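Local atomic coordinates of mandelate racemase/muconate lactonizing enzyme-like protein (Roseovarius sp. TM1035, PDB entry 3RCY), a protein that is a magnesium-binding member of the mandelate racemase/muconate lactonizing enzyme group of the enolase superfamily, probably an isomerase, and binds ribofuranose, though its natural substrate is not established. Residues H137-I140 with T141-W144; I351-G355 with G356-P360. All blocks are in the same frame, centred on the assembly; numbering follows the deposited sequence.

Overall arrangement
Both contacts are local turns of a single chain, and both relate to strand 126-131 of the mixed sheet in the enolase-type barrel domain, one by sequence and one by pairing. Interaction 1 (137-144) comes first, in the loop that follows this strand, where a short helical turn precedes helix 147-159. Interaction 2 (351-360) comes much later, as a beta hairpin whose strand 357-358 pairs antiparallel with strand 126-131. Their centres lie 27 Å apart and their nearest atoms about 17 Å, so they do not touch. Interaction 1 leads the chain from the strand toward helix 147-159, whereas the hairpin alone of the two brings sequence distant along the chain onto strand 126-131.

Interaction 1: residues H137-I140 with T141-W144; sequences HHPI and TPFW
Phe143 folds back toward His138 through a short helical turn, and backbone bonds, ring packing and apolar contacts all contribute. The backbone bonds come from one donor: Phe143 N gives a hydrogen bond to Pro139 O at 3.0 Å, the i to i+4 step of a helix, with the donor tilted 16° from the carbonyl plane, and a second, weak one to Ile140 O at 3.2 Å. The N-H is thus bifurcated between two successive carbonyls, with the Pro139 branch the stronger.

Among the rings, the imidazole of His138 and the phenyl of Phe143 meet obliquely, their planes 31° apart and ND1 of His138 3.4 Å from CD1 of Phe143. Phe143 reaches this place because CG stands anti to its own backbone N (chi1 175°), which swings the ring back over the preceding loop. The polar atoms of the imidazole are engaged, ND1 with Leu135 N and NE2 with Glu152 OE1, which His137 NE2 also bonds. A leucine in place of His138 would probably deprive Leu135 N of its acceptor, leave Glu152 with His137 alone of the two histidines, and hold the Phe143 ring less firmly.

Apolar contact is supplied by the prolines, with Pro139 CB 3.7 Å from Pro142 CD. Separately, the side chains of Ile140 and Trp144 pack side by side, pointing the same way, and CD1 of the indole comes 3.2 Å from Ile140 O. Pro134, in the loop after strand 126-131, touches Ile140, Phe143 and Trp144, while Met149 and Ser153 of helix 147-159 receive both His138 and Phe143, so the turn sits between the loop leaving that strand and the helix that follows.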
loop_
_atom_site.group_PDB
_atom_site.type_symbol
_atom_site.label_atom_id
_atom_site.label_comp_id
_atom_site.label_asym_id
_atom_site.label_seq_id
_atom_site.Cartn_x
_atom_site.Cartn_y
_atom_site.Cartn_z
ATOM N N HIS A 137 -30.338 44.971 8.650
ATOM C CA HIS A 137 -29.498 46.153 8.907
ATOM C C HIS A 137 -28.053 45.995 8.407
ATOM O O HIS A 137 -27.265 46.940 8.476
ATOM C CB HIS A 137 -29.498 46.488 10.398
ATOM C CG HIS A 137 -28.789 45.472 11.241
ATOM N ND1 HIS A 137 -29.200 44.158 11.322
ATOM C CD2 HIS A 137 -27.693 45.574 12.032
ATOM C CE1 HIS A 137 -28.390 43.497 12.131
ATOM N NE2 HIS A 137 -27.469 44.334 12.575
ATOM N N HIS A 138 -27.711 44.804 7.914
ATOM C CA HIS A 138 -26.365 44.535 7.409
ATOM C C HIS A 138 -26.221 45.011 5.968
ATOM O O HIS A 138 -26.979 44.569 5.101
ATOM C CB HIS A 138 -26.058 43.032 7.430
ATOM C CG HIS A 138 -25.919 42.447 8.800
ATOM N ND1 HIS A 138 -26.166 41.116 9.065
ATOM C CD2 HIS A 138 -25.554 43.004 9.979
ATOM C CE1 HIS A 138 -25.949 40.877 10.346
ATOM N NE2 HIS A 138 -25.574 42.006 10.922
ATOM N N PRO A 139 -25.231 45.883 5.694
ATOM C CA PRO A 139 -24.910 46.140 4.281
ATOM C C PRO A 139 -24.394 44.844 3.650
ATOM O O PRO A 139 -23.519 44.178 4.226
ATOM C CB PRO A 139 -23.797 47.199 4.349
ATOM C CG PRO A 139 -23.819 47.726 5.764
ATOM C CD PRO A 139 -24.329 46.600 6.614
ATOM N N ILE A 140 -24.954 44.485 2.496
ATOM C CA ILE A 140 -24.715 43.189 1.857
ATOM C C ILE A 140 -23.232 42.908 1.568
ATOM O O ILE A 140 -22.695 41.885 2.001
ATOM C CB ILE A 140 -25.551 43.030 0.546
ATOM C CG1 ILE A 140 -27.036 43.358 0.777
ATOM C CG2 ILE A 140 -25.363 41.633 -0.071
ATOM C CD1 ILE A 140 -27.793 42.350 1.632
ATOM N N THR A 141 -22.573 43.810 0.843
ATOM C CA THR A 141 -21.180 43.584 0.444
ATOM C C THR A 141 -20.212 43.489 1.639
ATOM O O THR A 141 -19.478 42.505 1.736
ATOM C CB THR A 141 -20.709 44.598 -0.644
ATOM O OG1 THR A 141 -21.532 44.448 -1.809
ATOM C CG2 THR A 141 -19.249 44.355 -1.040
ATOM N N PRO A 142 -20.236 44.472 2.570
ATOM C CA PRO A 142 -19.399 44.343 3.779
ATOM C C PRO A 142 -19.698 43.094 4.626
ATOM O O PRO A 142 -18.792 42.563 5.280
ATOM C CB PRO A 142 -19.734 45.609 4.577
ATOM C CG PRO A 142 -20.182 46.585 3.554
ATOM C CD PRO A 142 -20.933 45.772 2.539
ATOM N N PHE A 143 -20.945 42.621 4.603
ATOM C CA PHE A 143 -21.341 41.449 5.398
ATOM C C PHE A 143 -20.436 40.227 5.196
ATOM O O PHE A 143 -20.101 39.535 6.161
ATOM C CB PHE A 143 -22.792 41.055 5.116
ATOM C CG PHE A 143 -23.213 39.783 5.805
ATOM C CD1 PHE A 143 -23.659 39.812 7.121
ATOM C CD2 PHE A 143 -23.144 38.557 5.143
ATOM C CE1 PHE A 143 -24.042 38.647 7.765
ATOM C CE2 PHE A 143 -23.526 37.387 5.779
ATOM C CZ PHE A 143 -23.974 37.431 7.095
ATOM N N TRP A 144 -20.043 39.971 3.948
ATOM C CA TRP A 144 -19.310 38.743 3.605
ATOM C C TRP A 144 -17.932 38.616 4.247
ATOM O O TRP A 144 -17.419 37.513 4.389
ATOM C CB TRP A 144 -19.235 38.545 2.081
ATOM C CG TRP A 144 -20.596 38.546 1.453
ATOM C CD1 TRP A 144 -21.087 39.464 0.564
ATOM C CD2 TRP A 144 -21.661 37.608 1.694
ATOM N NE1 TRP A 144 -22.384 39.148 0.231
ATOM C CE2 TRP A 144 -22.761 38.017 0.906
ATOM C CE3 TRP A 144 -21.790 36.462 2.495
ATOM C CZ2 TRP A 144 -23.978 37.325 0.900
ATOM C CZ3 TRP A 144 -22.998 35.766 2.480
ATOM C CH2 TRP A 144 -24.077 36.206 1.687
#

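Interaction 2: residues I351-G355 with G356-P360; sequences IRVEG and GYITP
Glu354 and Tyr357 close a two-residue type I' beta turn as an antiparallel hydrogen-bonded pair, the backbone reversing through Gly355 and Gly356, both at positive phi, a conformation that favours glycine.

The side chains divide between two faces. Val353 and Ile358 share one and cross obliquely, with Val353 CG2 3.9 Å from Ile358 CG1; Ile351, from the loop before the strand, reaches the same residue, its CG2 meeting Ile358 CG2 at 3.7 Å. Because CG1 of Val353 stands anti to its backbone N (chi1 177°), that methyl is turned toward the turn and rests against Gly356 CA, while CG2 is left for Ile358. Trp319 of helix 316-327 and Ala128 of strand 126-131 extend this apolar patch. On the other face Tyr357 presents the edge of its ring to Gly355 O, with CD1 3.3 Å away, and the ring also packs on Tyr396 of the second subunit.

The two bonds of the Glu354-Tyr357 pair differ in shape: Glu354 N meets Tyr357 O at 2.7 Å and nearly straight (170°), whereas Tyr357 N reaches Glu354 O at 3.1 Å from well above the carbonyl plane. Beyond the Val353-Ile358 pair the chains separate, and a water bridges them, donating to Arg352 O (2.6 Å) and accepting from Thr359 N (2.8 Å). Backbone bonds between Gly356 and Ala128 and between Ile358 and Ile126 fasten the hairpin to the barrel sheet. Its own two arms are therefore held by direct polar bonds at the closed end, and by apolar contacts and a shared water where they open.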
loop_
_atom_site.group_PDB
_atom_site.type_symbol
_atom_site.label_atom_id
_atom_site.label_comp_id
_atom_site.label_asym_id
_atom_site.label_seq_id
_atom_site.Cartn_x
_atom_site.Cartn_y
_atom_site.Cartn_z
ATOM N N ILE A 351 -43.586 22.665 2.003
ATOM C CA ILE A 351 -42.588 22.082 2.901
ATOM C C ILE A 351 -41.799 23.236 3.513
ATOM O O ILE A 351 -41.374 24.130 2.795
ATOM C CB ILE A 351 -41.610 21.137 2.147
ATOM C CG1 ILE A 351 -42.372 20.069 1.348
ATOM C CG2 ILE A 351 -40.636 20.469 3.119
ATOM C CD1 ILE A 351 -41.494 19.305 0.355
ATOM N N ARG A 352 -41.600 23.209 4.834
ATOM C CA ARG A 352 -40.922 24.304 5.537
ATOM C C ARG A 352 -39.979 23.812 6.626
ATOM O O ARG A 352 -40.197 22.745 7.214
ATOM C CB ARG A 352 -41.946 25.265 6.160
ATOM C CG ARG A 352 -42.639 26.175 5.161
ATOM C CD ARG A 352 -43.830 26.862 5.772
ATOM N NE ARG A 352 -44.445 27.771 4.817
ATOM C CZ ARG A 352 -45.689 28.230 4.900
ATOM N NH1 ARG A 352 -46.486 27.856 5.896
ATOM N NH2 ARG A 352 -46.138 29.056 3.968
ATOM N N VAL A 353 -38.932 24.595 6.888
ATOM C CA VAL A 353 -38.107 24.393 8.076
ATOM C C VAL A 353 -38.866 24.980 9.266
ATOM O O VAL A 353 -39.248 26.147 9.248
ATOM C CB VAL A 353 -36.709 25.069 7.952
ATOM C CG1 VAL A 353 -35.902 24.898 9.245
ATOM C CG2 VAL A 353 -35.937 24.505 6.771
ATOM N N GLU A 354 -39.095 24.169 10.290
ATOM C CA GLU A 354 -39.761 24.642 11.500
ATOM C C GLU A 354 -38.917 24.297 12.729
ATOM O O GLU A 354 -38.630 23.127 12.987
ATOM C CB GLU A 354 -41.191 24.075 11.579
ATOM C CG GLU A 354 -42.073 24.573 10.429
ATOM C CD GLU A 354 -43.479 23.993 10.416
ATOM O OE1 GLU A 354 -43.702 22.893 10.979
ATOM O OE2 GLU A 354 -44.361 24.651 9.812
ATOM N N GLY A 355 -38.484 25.326 13.452
ATOM C CA GLY A 355 -37.604 25.152 14.615
ATOM C C GLY A 355 -36.339 24.359 14.309
ATOM O O GLY A 355 -35.926 23.508 15.102
ATOM N N GLY A 356 -35.743 24.627 13.148
ATOM C CA GLY A 356 -34.495 23.986 12.732
ATOM C C GLY A 356 -34.629 22.602 12.116
ATOM O O GLY A 356 -33.626 21.953 11.827
ATOM N N TYR A 357 -35.863 22.147 11.909
ATOM C CA TYR A 357 -36.111 20.798 11.403
ATOM C C TYR A 357 -37.179 20.767 10.316
ATOM O O TYR A 357 -38.037 21.648 10.257
ATOM C CB TYR A 357 -36.513 19.869 12.550
ATOM C CG TYR A 357 -35.378 19.538 13.489
ATOM C CD1 TYR A 357 -35.072 20.373 14.570
ATOM C CD2 TYR A 357 -34.615 18.392 13.304
ATOM C CE1 TYR A 357 -34.021 20.077 15.430
ATOM C CE2 TYR A 357 -33.561 18.083 14.163
ATOM C CZ TYR A 357 -33.275 18.931 15.224
ATOM O OH TYR A 357 -32.238 18.632 16.081
ATOM N N ILE A 358 -37.112 19.739 9.473
ATOM C CA ILE A 358 -38.070 19.529 8.393
ATOM C C ILE A 358 -38.833 18.226 8.593
ATOM O O ILE A 358 -38.228 17.159 8.720
ATOM C CB ILE A 358 -37.370 19.454 7.003
ATOM C CG1 ILE A 358 -36.413 20.633 6.795
ATOM C CG2 ILE A 358 -38.408 19.395 5.879
ATOM C CD1 ILE A 358 -35.251 20.306 5.860
ATOM N N THR A 359 -40.161 18.318 8.586
ATOM C CA THR A 359 -41.023 17.146 8.636
ATOM C C THR A 359 -41.309 16.665 7.210
ATOM O O THR A 359 -41.770 17.447 6.378
ATOM C CB THR A 359 -42.340 17.457 9.392
ATOM O OG1 THR A 359 -42.025 17.846 10.734
ATOM C CG2 THR A 359 -43.257 16.233 9.445
ATOM N N PRO A 360 -41.021 15.384 6.918
ATOM C CA PRO A 360 -41.348 14.823 5.600
ATOM C C PRO A 360 -42.834 14.996 5.302
ATOM O O PRO A 360 -43.665 14.696 6.167
ATOM C CB PRO A 360 -41.022 13.335 5.762
ATOM C CG PRO A 360 -39.971 13.304 6.823
ATOM C CD PRO A 360 -40.334 14.402 7.777
HETATM O O HOH W 1 -41.382 20.835 8.577
#